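Side-chain contacts in histidine--tRNA ligase (Staphylococcus aureus, PDB 1QE0), which catalyses the ATP-dependent attachment of L-histidine to tRNA(His), releasing AMP and diphosphate, as a homodimeric class II aminoacyl-tRNA synthetase: residues 154-159 with 311-316; 148-153 with 304-309. All coordinates share one frame; numbering follows the deposited sequence.

Both contacts are buried and apolar, lie in the catalytic part of the chain and have centres about 11 Å apart. Contact 1 continues contact 2 along both chain pieces: the loop that follows helix 137-153 meets helix 310-319, which follows strand 302-309. Contact 2 packs the helix on the sheet and includes two aromatic residues, Tyr151 and Phe306, while contact 1 joins loop to helix through one phenylalanine, two leucines and an alanine, and shades into exposed loop residues at one end. Tyr151 of contact 2 bridges them: its CD1 lies 3.7 Å from Leu313 CD1 of contact 1.

Contact 1. Residues 154-159 with 311-316; sequences FGLKHL and ERLLLA
The ring of Phe154 meets one branched side chain of helix 310-319: Leu313 approaches it obliquely, its CD2 methyl 3.8 Å from ring carbon CE2. The two side chains cross at about a right angle, and the Phe154 side chain also packs on Ile22 and Gln25 of helix 13-33, so a large flat residue suits a place where three elements converge. Leu313 reaches this spot with CG anti to its backbone N (chi1 169°), a conformation that brings the forked end closer to the loop than its CB direction alone would suggest. The fork serves two neighbours. While CD2 faces the phenylalanine, Leu313 CD1 lies 3.6 Å from CD2 of Leu156, whose side chain runs obliquely past it. The other branch of Leu156, CD1, turns to the next helical turn and rests 3.9 Å from the carbonyl O of Ala316. There the small methyl of alanine, its CB 4.3 Å from Leu156 CD2, lets the leucine come close to the helix. Met271 of strand 265-272 packs on both Leu156 and Ala316. Between the two anchoring residues, Gly155 ends helix 137-153 in a Schellman motif; its positive phi (97°) reverses the chain there, and the residues on both sides, Phe154 and Leu156, point toward helix 310-319. Just beyond, Glu320 accepts a hydrogen bond from Lys157 N. Apolar packing carries the contact, so its stability probably rests on close fit and the burial of hydrocarbon, with directed polar bonds at its borders.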
ATOM      1  N   PHE A 154       0.648  -6.924 -15.505  1.00 10.70           N
ATOM      2  CA  PHE A 154       1.332  -7.977 -14.790  1.00 11.39           C
ATOM      3  C   PHE A 154       1.614  -9.171 -15.667  1.00 11.65           C
ATOM      4  O   PHE A 154       2.219 -10.133 -15.214  1.00 20.12           O
ATOM      5  CB  PHE A 154       0.520  -8.394 -13.564  1.00  7.79           C
ATOM      6  CG  PHE A 154       0.534  -7.381 -12.463  1.00  7.52           C
ATOM      7  CD1 PHE A 154       1.698  -7.175 -11.711  1.00  8.11           C
ATOM      8  CD2 PHE A 154      -0.596  -6.626 -12.181  1.00  5.03           C
ATOM      9  CE1 PHE A 154       1.741  -6.244 -10.695  1.00  6.90           C
ATOM     10  CE2 PHE A 154      -0.576  -5.683 -11.158  1.00 10.70           C
ATOM     11  CZ  PHE A 154       0.599  -5.487 -10.409  1.00 13.49           C
ATOM     12  N   GLY A 155       1.120  -9.137 -16.896  1.00  8.53           N
ATOM     13  CA  GLY A 155       1.345 -10.231 -17.823  1.00  6.85           C
ATOM     14  C   GLY A 155       0.236 -11.261 -17.922  1.00  7.63           C
ATOM     15  O   GLY A 155       0.376 -12.252 -18.645  1.00  7.12           O
ATOM     16  N   LEU A 156      -0.839 -11.081 -17.162  1.00 11.34           N
ATOM     17  CA  LEU A 156      -1.953 -12.018 -17.212  1.00 12.15           C
ATOM     18  C   LEU A 156      -2.424 -11.991 -18.629  1.00 17.51           C
ATOM     19  O   LEU A 156      -2.343 -10.961 -19.289  1.00 18.96           O
ATOM     20  CB  LEU A 156      -3.072 -11.588 -16.299  1.00  5.54           C
ATOM     21  CG  LEU A 156      -3.094 -12.178 -14.894  1.00 10.45           C
ATOM     22  CD1 LEU A 156      -2.005 -13.202 -14.730  1.00  5.58           C
ATOM     23  CD2 LEU A 156      -3.005 -11.067 -13.858  1.00  7.78           C
ATOM     24  N   LYS A 157      -2.959 -13.104 -19.097  1.00 27.20           N
ATOM     25  CA  LYS A 157      -3.355 -13.136 -20.477  1.00 32.87           C
ATOM     26  C   LYS A 157      -4.657 -13.737 -20.879  1.00 33.79           C
ATOM     27  O   LYS A 157      -5.082 -13.513 -22.004  1.00 42.09           O
ATOM     28  CB  LYS A 157      -2.257 -13.794 -21.296  1.00 40.34           C
ATOM     29  CG  LYS A 157      -1.527 -12.863 -22.242  1.00 48.73           C
ATOM     30  CD  LYS A 157      -0.201 -13.495 -22.589  1.00 61.60           C
ATOM     31  CE  LYS A 157       0.746 -13.446 -21.396  1.00 71.02           C
ATOM     32  NZ  LYS A 157       1.576 -12.253 -21.548  1.00 73.48           N
ATOM     33  N   HIS A 158      -5.290 -14.543 -20.048  1.00 32.43           N
ATOM     34  CA  HIS A 158      -6.556 -15.113 -20.512  1.00 35.43           C
ATOM     35  C   HIS A 158      -7.737 -14.397 -19.883  1.00 36.49           C
ATOM     36  O   HIS A 158      -8.663 -15.003 -19.329  1.00 37.48           O
ATOM     37  CB  HIS A 158      -6.563 -16.650 -20.359  1.00 37.41           C
ATOM     38  CG  HIS A 158      -5.627 -17.344 -21.316  1.00 41.55           C
ATOM     39  ND1 HIS A 158      -5.007 -16.692 -22.367  1.00 43.03           N
ATOM     40  CD2 HIS A 158      -5.233 -18.639 -21.407  1.00 38.70           C
ATOM     41  CE1 HIS A 158      -4.280 -17.550 -23.062  1.00 37.77           C
ATOM     42  NE2 HIS A 158      -4.405 -18.737 -22.499  1.00 39.81           N
ATOM     43  N   LEU A 159      -7.647 -13.070 -19.970  1.00 36.52           N
ATOM     44  CA  LEU A 159      -8.640 -12.138 -19.432  1.00 31.93           C
ATOM     45  C   LEU A 159      -9.836 -12.049 -20.356  1.00 29.47           C
ATOM     46  O   LEU A 159      -9.725 -12.297 -21.553  1.00 32.36           O
ATOM     47  CB  LEU A 159      -8.026 -10.741 -19.248  1.00 27.95           C
ATOM     48  CG  LEU A 159      -7.262 -10.463 -17.961  1.00 21.29           C
ATOM     49  CD1 LEU A 159      -7.284 -11.698 -17.085  1.00 15.61           C
ATOM     50  CD2 LEU A 159      -5.855 -10.020 -18.300  1.00 23.65           C
ATOM     51  N   GLU A 311      -5.127 -10.658  -3.187  1.00  7.97           N
ATOM     52  CA  GLU A 311      -4.915 -12.074  -3.031  1.00 12.78           C
ATOM     53  C   GLU A 311      -5.221 -12.814  -4.310  1.00 12.86           C
ATOM     54  O   GLU A 311      -4.366 -13.538  -4.818  1.00 17.30           O
ATOM     55  CB  GLU A 311      -5.696 -12.603  -1.862  1.00 12.78           C
ATOM     56  CG  GLU A 311      -5.037 -12.176  -0.567  1.00 22.30           C
ATOM     57  CD  GLU A 311      -5.945 -11.375   0.325  1.00 21.75           C
ATOM     58  OE1 GLU A 311      -5.822 -11.515   1.556  1.00 31.87           O
ATOM     59  OE2 GLU A 311      -6.783 -10.623  -0.199  1.00 20.72           O
ATOM     60  N   ARG A 312      -6.388 -12.543  -4.887  1.00 12.77           N
ATOM     61  CA  ARG A 312      -6.787 -13.177  -6.134  1.00  9.95           C
ATOM     62  C   ARG A 312      -5.812 -12.855  -7.271  1.00 15.30           C
ATOM     63  O   ARG A 312      -5.451 -13.750  -8.043  1.00 22.89           O
ATOM     64  CB  ARG A 312      -8.186 -12.751  -6.542  1.00  5.50           C
ATOM     65  CG  ARG A 312      -9.265 -13.263  -5.660  1.00 16.28           C
ATOM     66  CD  ARG A 312     -10.600 -13.075  -6.328  1.00 27.86           C
ATOM     67  NE  ARG A 312     -11.670 -13.731  -5.583  1.00 42.20           N
ATOM     68  CZ  ARG A 312     -12.648 -14.435  -6.150  1.00 47.88           C
ATOM     69  NH1 ARG A 312     -12.688 -14.562  -7.471  1.00 50.39           N
ATOM     70  NH2 ARG A 312     -13.557 -15.054  -5.396  1.00 52.81           N
ATOM     71  N   LEU A 313      -5.394 -11.591  -7.391  1.00 11.83           N
ATOM     72  CA  LEU A 313      -4.458 -11.197  -8.443  1.00  9.98           C
ATOM     73  C   LEU A 313      -3.212 -12.055  -8.321  1.00 13.24           C
ATOM     74  O   LEU A 313      -2.753 -12.653  -9.305  1.00 11.07           O
ATOM     75  CB  LEU A 313      -4.116  -9.721  -8.314  1.00  4.53           C
ATOM     76  CG  LEU A 313      -2.979  -9.158  -9.147  1.00  2.91           C
ATOM     77  CD1 LEU A 313      -3.156  -9.503 -10.593  1.00  2.00           C
ATOM     78  CD2 LEU A 313      -2.918  -7.658  -8.969  1.00  2.00           C
ATOM     79  N   LEU A 314      -2.724 -12.171  -7.083  1.00 16.72           N
ATOM     80  CA  LEU A 314      -1.557 -12.987  -6.758  1.00 15.39           C
ATOM     81  C   LEU A 314      -1.769 -14.431  -7.261  1.00 17.58           C
ATOM     82  O   LEU A 314      -0.950 -14.968  -8.006  1.00 19.66           O
ATOM     83  CB  LEU A 314      -1.328 -12.984  -5.245  1.00  9.39           C
ATOM     84  CG  LEU A 314      -0.070 -12.285  -4.692  1.00 12.92           C
ATOM     85  CD1 LEU A 314       0.914 -11.995  -5.788  1.00  6.80           C
ATOM     86  CD2 LEU A 314      -0.409 -11.011  -3.967  1.00 11.14           C
ATOM     87  N   LEU A 315      -2.913 -15.016  -6.929  1.00 17.62           N
ATOM     88  CA  LEU A 315      -3.239 -16.389  -7.329  1.00 19.27           C
ATOM     89  C   LEU A 315      -3.359 -16.551  -8.848  1.00 20.92           C
ATOM     90  O   LEU A 315      -3.036 -17.608  -9.392  1.00 20.40           O
ATOM     91  CB  LEU A 315      -4.546 -16.808  -6.664  1.00 21.93           C
ATOM     92  CG  LEU A 315      -4.811 -18.271  -6.332  1.00 24.31           C
ATOM     93  CD1 LEU A 315      -6.147 -18.639  -6.942  1.00 23.72           C
ATOM     94  CD2 LEU A 315      -3.690 -19.192  -6.821  1.00 27.01           C
ATOM     95  N   ALA A 316      -3.829 -15.500  -9.522  1.00 22.72           N
ATOM     96  CA  ALA A 316      -3.987 -15.499 -10.973  1.00 17.12           C
ATOM     97  C   ALA A 316      -2.619 -15.643 -11.575  1.00 18.55           C
ATOM     98  O   ALA A 316      -2.436 -16.432 -12.505  1.00 19.99           O
ATOM     99  CB  ALA A 316      -4.606 -14.198 -11.436  1.00 14.31           C
TER

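Contact 2. Residues 148-153 with 304-309; sequences MHIYQS and IGFALS
Aliphatic packing joins Ile150 to Leu308: Ile150 CG2 meets Leu308 tip to tip, 4.1 Å from Leu308 CD1.

Two ring contacts follow. Ile150 CD1 lies 3.8 Å from CZ of Phe306, at the edge of that ring and near its plane. CG1 of Ile150 stands anti to the carbonyl carbon and the chain is extended beyond it (chi2 162°), which carries the methyl out to the ring arriving from the opposite direction, so the two branches of one beta-branched residue reach both strand residues. Leu308 CD1 approaches the Tyr151 ring obliquely, 3.9 Å from Tyr151 CZ, while Ile150 CG2 sits 4.2 Å above the plane of the same ring, displaced toward its rim. Across the dimer interface, His149 makes an aromatic stack with His354 of the second subunit.

Polar interactions stay at the margins. Ser309 OG accepts a bond from Arg312 N and so caps the start of helix 310-319, a natural task for serine.

The short axes of residues 148-153 and 304-309 approach to 11.7 Å and run in nearly the same direction, 22° apart; Phe306 and Leu308 point toward the helix, Ala307 away. A strand paired antiparallel on both sides, with strands 123-132 and 280-290, leading directly into a capped helix, with the sequence GFALSIER, matches motif 3 of class II aminoacyl-tRNA synthetases, here backed by a helix on one face of the catalytic sheet.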
ATOM      1  N   MET A 148      -8.366  -3.034 -17.296  1.00 17.51           N
ATOM      2  CA  MET A 148      -7.719  -3.929 -18.241  1.00 12.98           C
ATOM      3  C   MET A 148      -6.218  -3.729 -18.138  1.00 13.87           C
ATOM      4  O   MET A 148      -5.431  -4.688 -18.113  1.00 14.03           O
ATOM      5  CB  MET A 148      -8.167  -3.599 -19.649  1.00 15.29           C
ATOM      6  CG  MET A 148      -8.181  -4.795 -20.537  1.00 23.31           C
ATOM      7  SD  MET A 148      -9.527  -5.857 -20.064  1.00 27.15           S
ATOM      8  CE  MET A 148      -9.816  -6.630 -21.610  1.00 31.07           C
ATOM      9  N   HIS A 149      -5.820  -2.468 -18.056  1.00 10.71           N
ATOM     10  CA  HIS A 149      -4.427  -2.118 -17.963  1.00  5.75           C
ATOM     11  C   HIS A 149      -3.801  -2.751 -16.713  1.00  9.55           C
ATOM     12  O   HIS A 149      -2.746  -3.382 -16.796  1.00 15.35           O
ATOM     13  CB  HIS A 149      -4.289  -0.600 -17.951  1.00  2.00           C
ATOM     14  CG  HIS A 149      -2.911  -0.085 -18.193  1.00  3.45           C
ATOM     15  ND1 HIS A 149      -2.561   1.232 -18.148  1.00  2.75           N
ATOM     16  CD2 HIS A 149      -1.748  -0.748 -18.464  1.00  4.60           C
ATOM     17  CE1 HIS A 149      -1.280   1.387 -18.370  1.00  2.51           C
ATOM     18  NE2 HIS A 149      -0.758   0.197 -18.562  1.00  2.55           N
ATOM     19  N   ILE A 150      -4.448  -2.613 -15.562  1.00  8.96           N
ATOM     20  CA  ILE A 150      -3.890  -3.164 -14.319  1.00  8.92           C
ATOM     21  C   ILE A 150      -3.414  -4.597 -14.498  1.00 10.11           C
ATOM     22  O   ILE A 150      -2.212  -4.880 -14.389  1.00 11.18           O
ATOM     23  CB  ILE A 150      -4.906  -3.090 -13.148  1.00  4.60           C
ATOM     24  CG1 ILE A 150      -4.997  -1.648 -12.658  1.00  5.04           C
ATOM     25  CG2 ILE A 150      -4.514  -4.031 -12.012  1.00  2.00           C
ATOM     26  CD1 ILE A 150      -6.237  -1.360 -11.847  1.00  5.87           C
ATOM     27  N   TYR A 151      -4.357  -5.476 -14.838  1.00  9.17           N
ATOM     28  CA  TYR A 151      -4.086  -6.888 -15.021  1.00  6.69           C
ATOM     29  C   TYR A 151      -3.137  -7.187 -16.160  1.00 11.24           C
ATOM     30  O   TYR A 151      -2.278  -8.062 -16.039  1.00 15.84           O
ATOM     31  CB  TYR A 151      -5.375  -7.644 -15.193  1.00  4.29           C
ATOM     32  CG  TYR A 151      -6.168  -7.650 -13.948  1.00  2.00           C
ATOM     33  CD1 TYR A 151      -5.900  -8.559 -12.952  1.00  5.19           C
ATOM     34  CD2 TYR A 151      -7.182  -6.766 -13.761  1.00  2.00           C
ATOM     35  CE1 TYR A 151      -6.637  -8.590 -11.788  1.00  2.09           C
ATOM     36  CE2 TYR A 151      -7.937  -6.780 -12.599  1.00  5.59           C
ATOM     37  CZ  TYR A 151      -7.660  -7.699 -11.618  1.00  2.06           C
ATOM     38  OH  TYR A 151      -8.428  -7.738 -10.478  1.00  4.77           O
ATOM     39  N   GLN A 152      -3.254  -6.472 -17.266  1.00 12.03           N
ATOM     40  CA  GLN A 152      -2.329  -6.738 -18.353  1.00 12.66           C
ATOM     41  C   GLN A 152      -0.929  -6.282 -17.995  1.00 11.02           C
ATOM     42  O   GLN A 152       0.037  -6.826 -18.487  1.00 15.10           O
ATOM     43  CB  GLN A 152      -2.768  -6.053 -19.638  1.00 19.75           C
ATOM     44  CG  GLN A 152      -4.098  -6.552 -20.208  1.00 26.71           C
ATOM     45  CD  GLN A 152      -4.327  -6.054 -21.619  1.00 28.38           C
ATOM     46  OE1 GLN A 152      -4.178  -4.858 -21.897  1.00 37.00           O
ATOM     47  NE2 GLN A 152      -4.666  -6.963 -22.527  1.00 29.21           N
ATOM     48  N   SER A 153      -0.796  -5.331 -17.087  1.00  9.92           N
ATOM     49  CA  SER A 153       0.531  -4.857 -16.762  1.00 10.63           C
ATOM     50  C   SER A 153       1.342  -5.941 -16.059  1.00 12.36           C
ATOM     51  O   SER A 153       2.572  -5.891 -16.013  1.00 15.69           O
ATOM     52  CB  SER A 153       0.475  -3.546 -15.944  1.00  6.02           C
ATOM     53  OG  SER A 153      -0.074  -3.683 -14.639  1.00  6.38           O
ATOM     54  N   ILE A 304     -18.532   6.028 -10.585  1.00 13.88           N
ATOM     55  CA  ILE A 304     -18.201   4.697 -11.064  1.00  6.89           C
ATOM     56  C   ILE A 304     -16.963   4.266 -10.314  1.00  5.49           C
ATOM     57  O   ILE A 304     -16.103   5.087  -9.981  1.00  3.41           O
ATOM     58  CB  ILE A 304     -17.872   4.698 -12.606  1.00  6.66           C
ATOM     59  CG1 ILE A 304     -17.594   3.281 -13.129  1.00  2.51           C
ATOM     60  CG2 ILE A 304     -16.707   5.608 -12.903  1.00  2.00           C
ATOM     61  CD1 ILE A 304     -17.235   3.238 -14.566  1.00  2.00           C
ATOM     62  N   GLY A 305     -16.862   2.972 -10.077  1.00  4.03           N
ATOM     63  CA  GLY A 305     -15.697   2.445  -9.405  1.00  5.22           C
ATOM     64  C   GLY A 305     -15.663   0.949  -9.569  1.00  4.11           C
ATOM     65  O   GLY A 305     -16.554   0.377 -10.210  1.00  4.98           O
ATOM     66  N   PHE A 306     -14.653   0.329  -8.989  1.00  2.00           N
ATOM     67  CA  PHE A 306     -14.505  -1.099  -9.038  1.00  3.75           C
ATOM     68  C   PHE A 306     -13.666  -1.456  -7.834  1.00 11.45           C
ATOM     69  O   PHE A 306     -13.207  -0.550  -7.128  1.00 16.56           O
ATOM     70  CB  PHE A 306     -13.837  -1.556 -10.344  1.00  2.89           C
ATOM     71  CG  PHE A 306     -12.425  -1.042 -10.567  1.00  2.00           C
ATOM     72  CD1 PHE A 306     -11.341  -1.677 -10.007  1.00  6.09           C
ATOM     73  CD2 PHE A 306     -12.183  -0.009 -11.432  1.00  2.39           C
ATOM     74  CE1 PHE A 306     -10.049  -1.292 -10.312  1.00  9.25           C
ATOM     75  CE2 PHE A 306     -10.895   0.385 -11.745  1.00  2.79           C
ATOM     76  CZ  PHE A 306      -9.838  -0.250 -11.195  1.00 10.14           C
ATOM     77  N   ALA A 307     -13.521  -2.753  -7.557  1.00 12.40           N
ATOM     78  CA  ALA A 307     -12.718  -3.245  -6.438  1.00  8.55           C
ATOM     79  C   ALA A 307     -12.076  -4.484  -6.959  1.00  7.89           C
ATOM     80  O   ALA A 307     -12.653  -5.172  -7.770  1.00  8.92           O
ATOM     81  CB  ALA A 307     -13.557  -3.569  -5.261  1.00  8.37           C
ATOM     82  N   LEU A 308     -10.986  -4.871  -6.334  1.00  7.28           N
ATOM     83  CA  LEU A 308     -10.200  -5.971  -6.809  1.00  3.39           C
ATOM     84  C   LEU A 308      -9.462  -6.487  -5.601  1.00  8.85           C
ATOM     85  O   LEU A 308      -9.195  -5.723  -4.671  1.00 15.13           O
ATOM     86  CB  LEU A 308      -9.266  -5.349  -7.844  1.00  2.76           C
ATOM     87  CG  LEU A 308      -7.827  -5.621  -8.266  1.00  6.06           C
ATOM     88  CD1 LEU A 308      -7.531  -4.588  -9.303  1.00  6.66           C
ATOM     89  CD2 LEU A 308      -6.807  -5.493  -7.155  1.00  4.59           C
ATOM     90  N   SER A 309      -9.195  -7.787  -5.570  1.00 12.48           N
ATOM     91  CA  SER A 309      -8.493  -8.420  -4.450  1.00 10.25           C
ATOM     92  C   SER A 309      -7.068  -8.691  -4.827  1.00  7.77           C
ATOM     93  O   SER A 309      -6.824  -9.307  -5.871  1.00  9.16           O
ATOM     94  CB  SER A 309      -9.161  -9.748  -4.101  1.00 13.87           C
ATOM     95  OG  SER A 309      -8.330 -10.558  -3.292  1.00 18.96           O
TER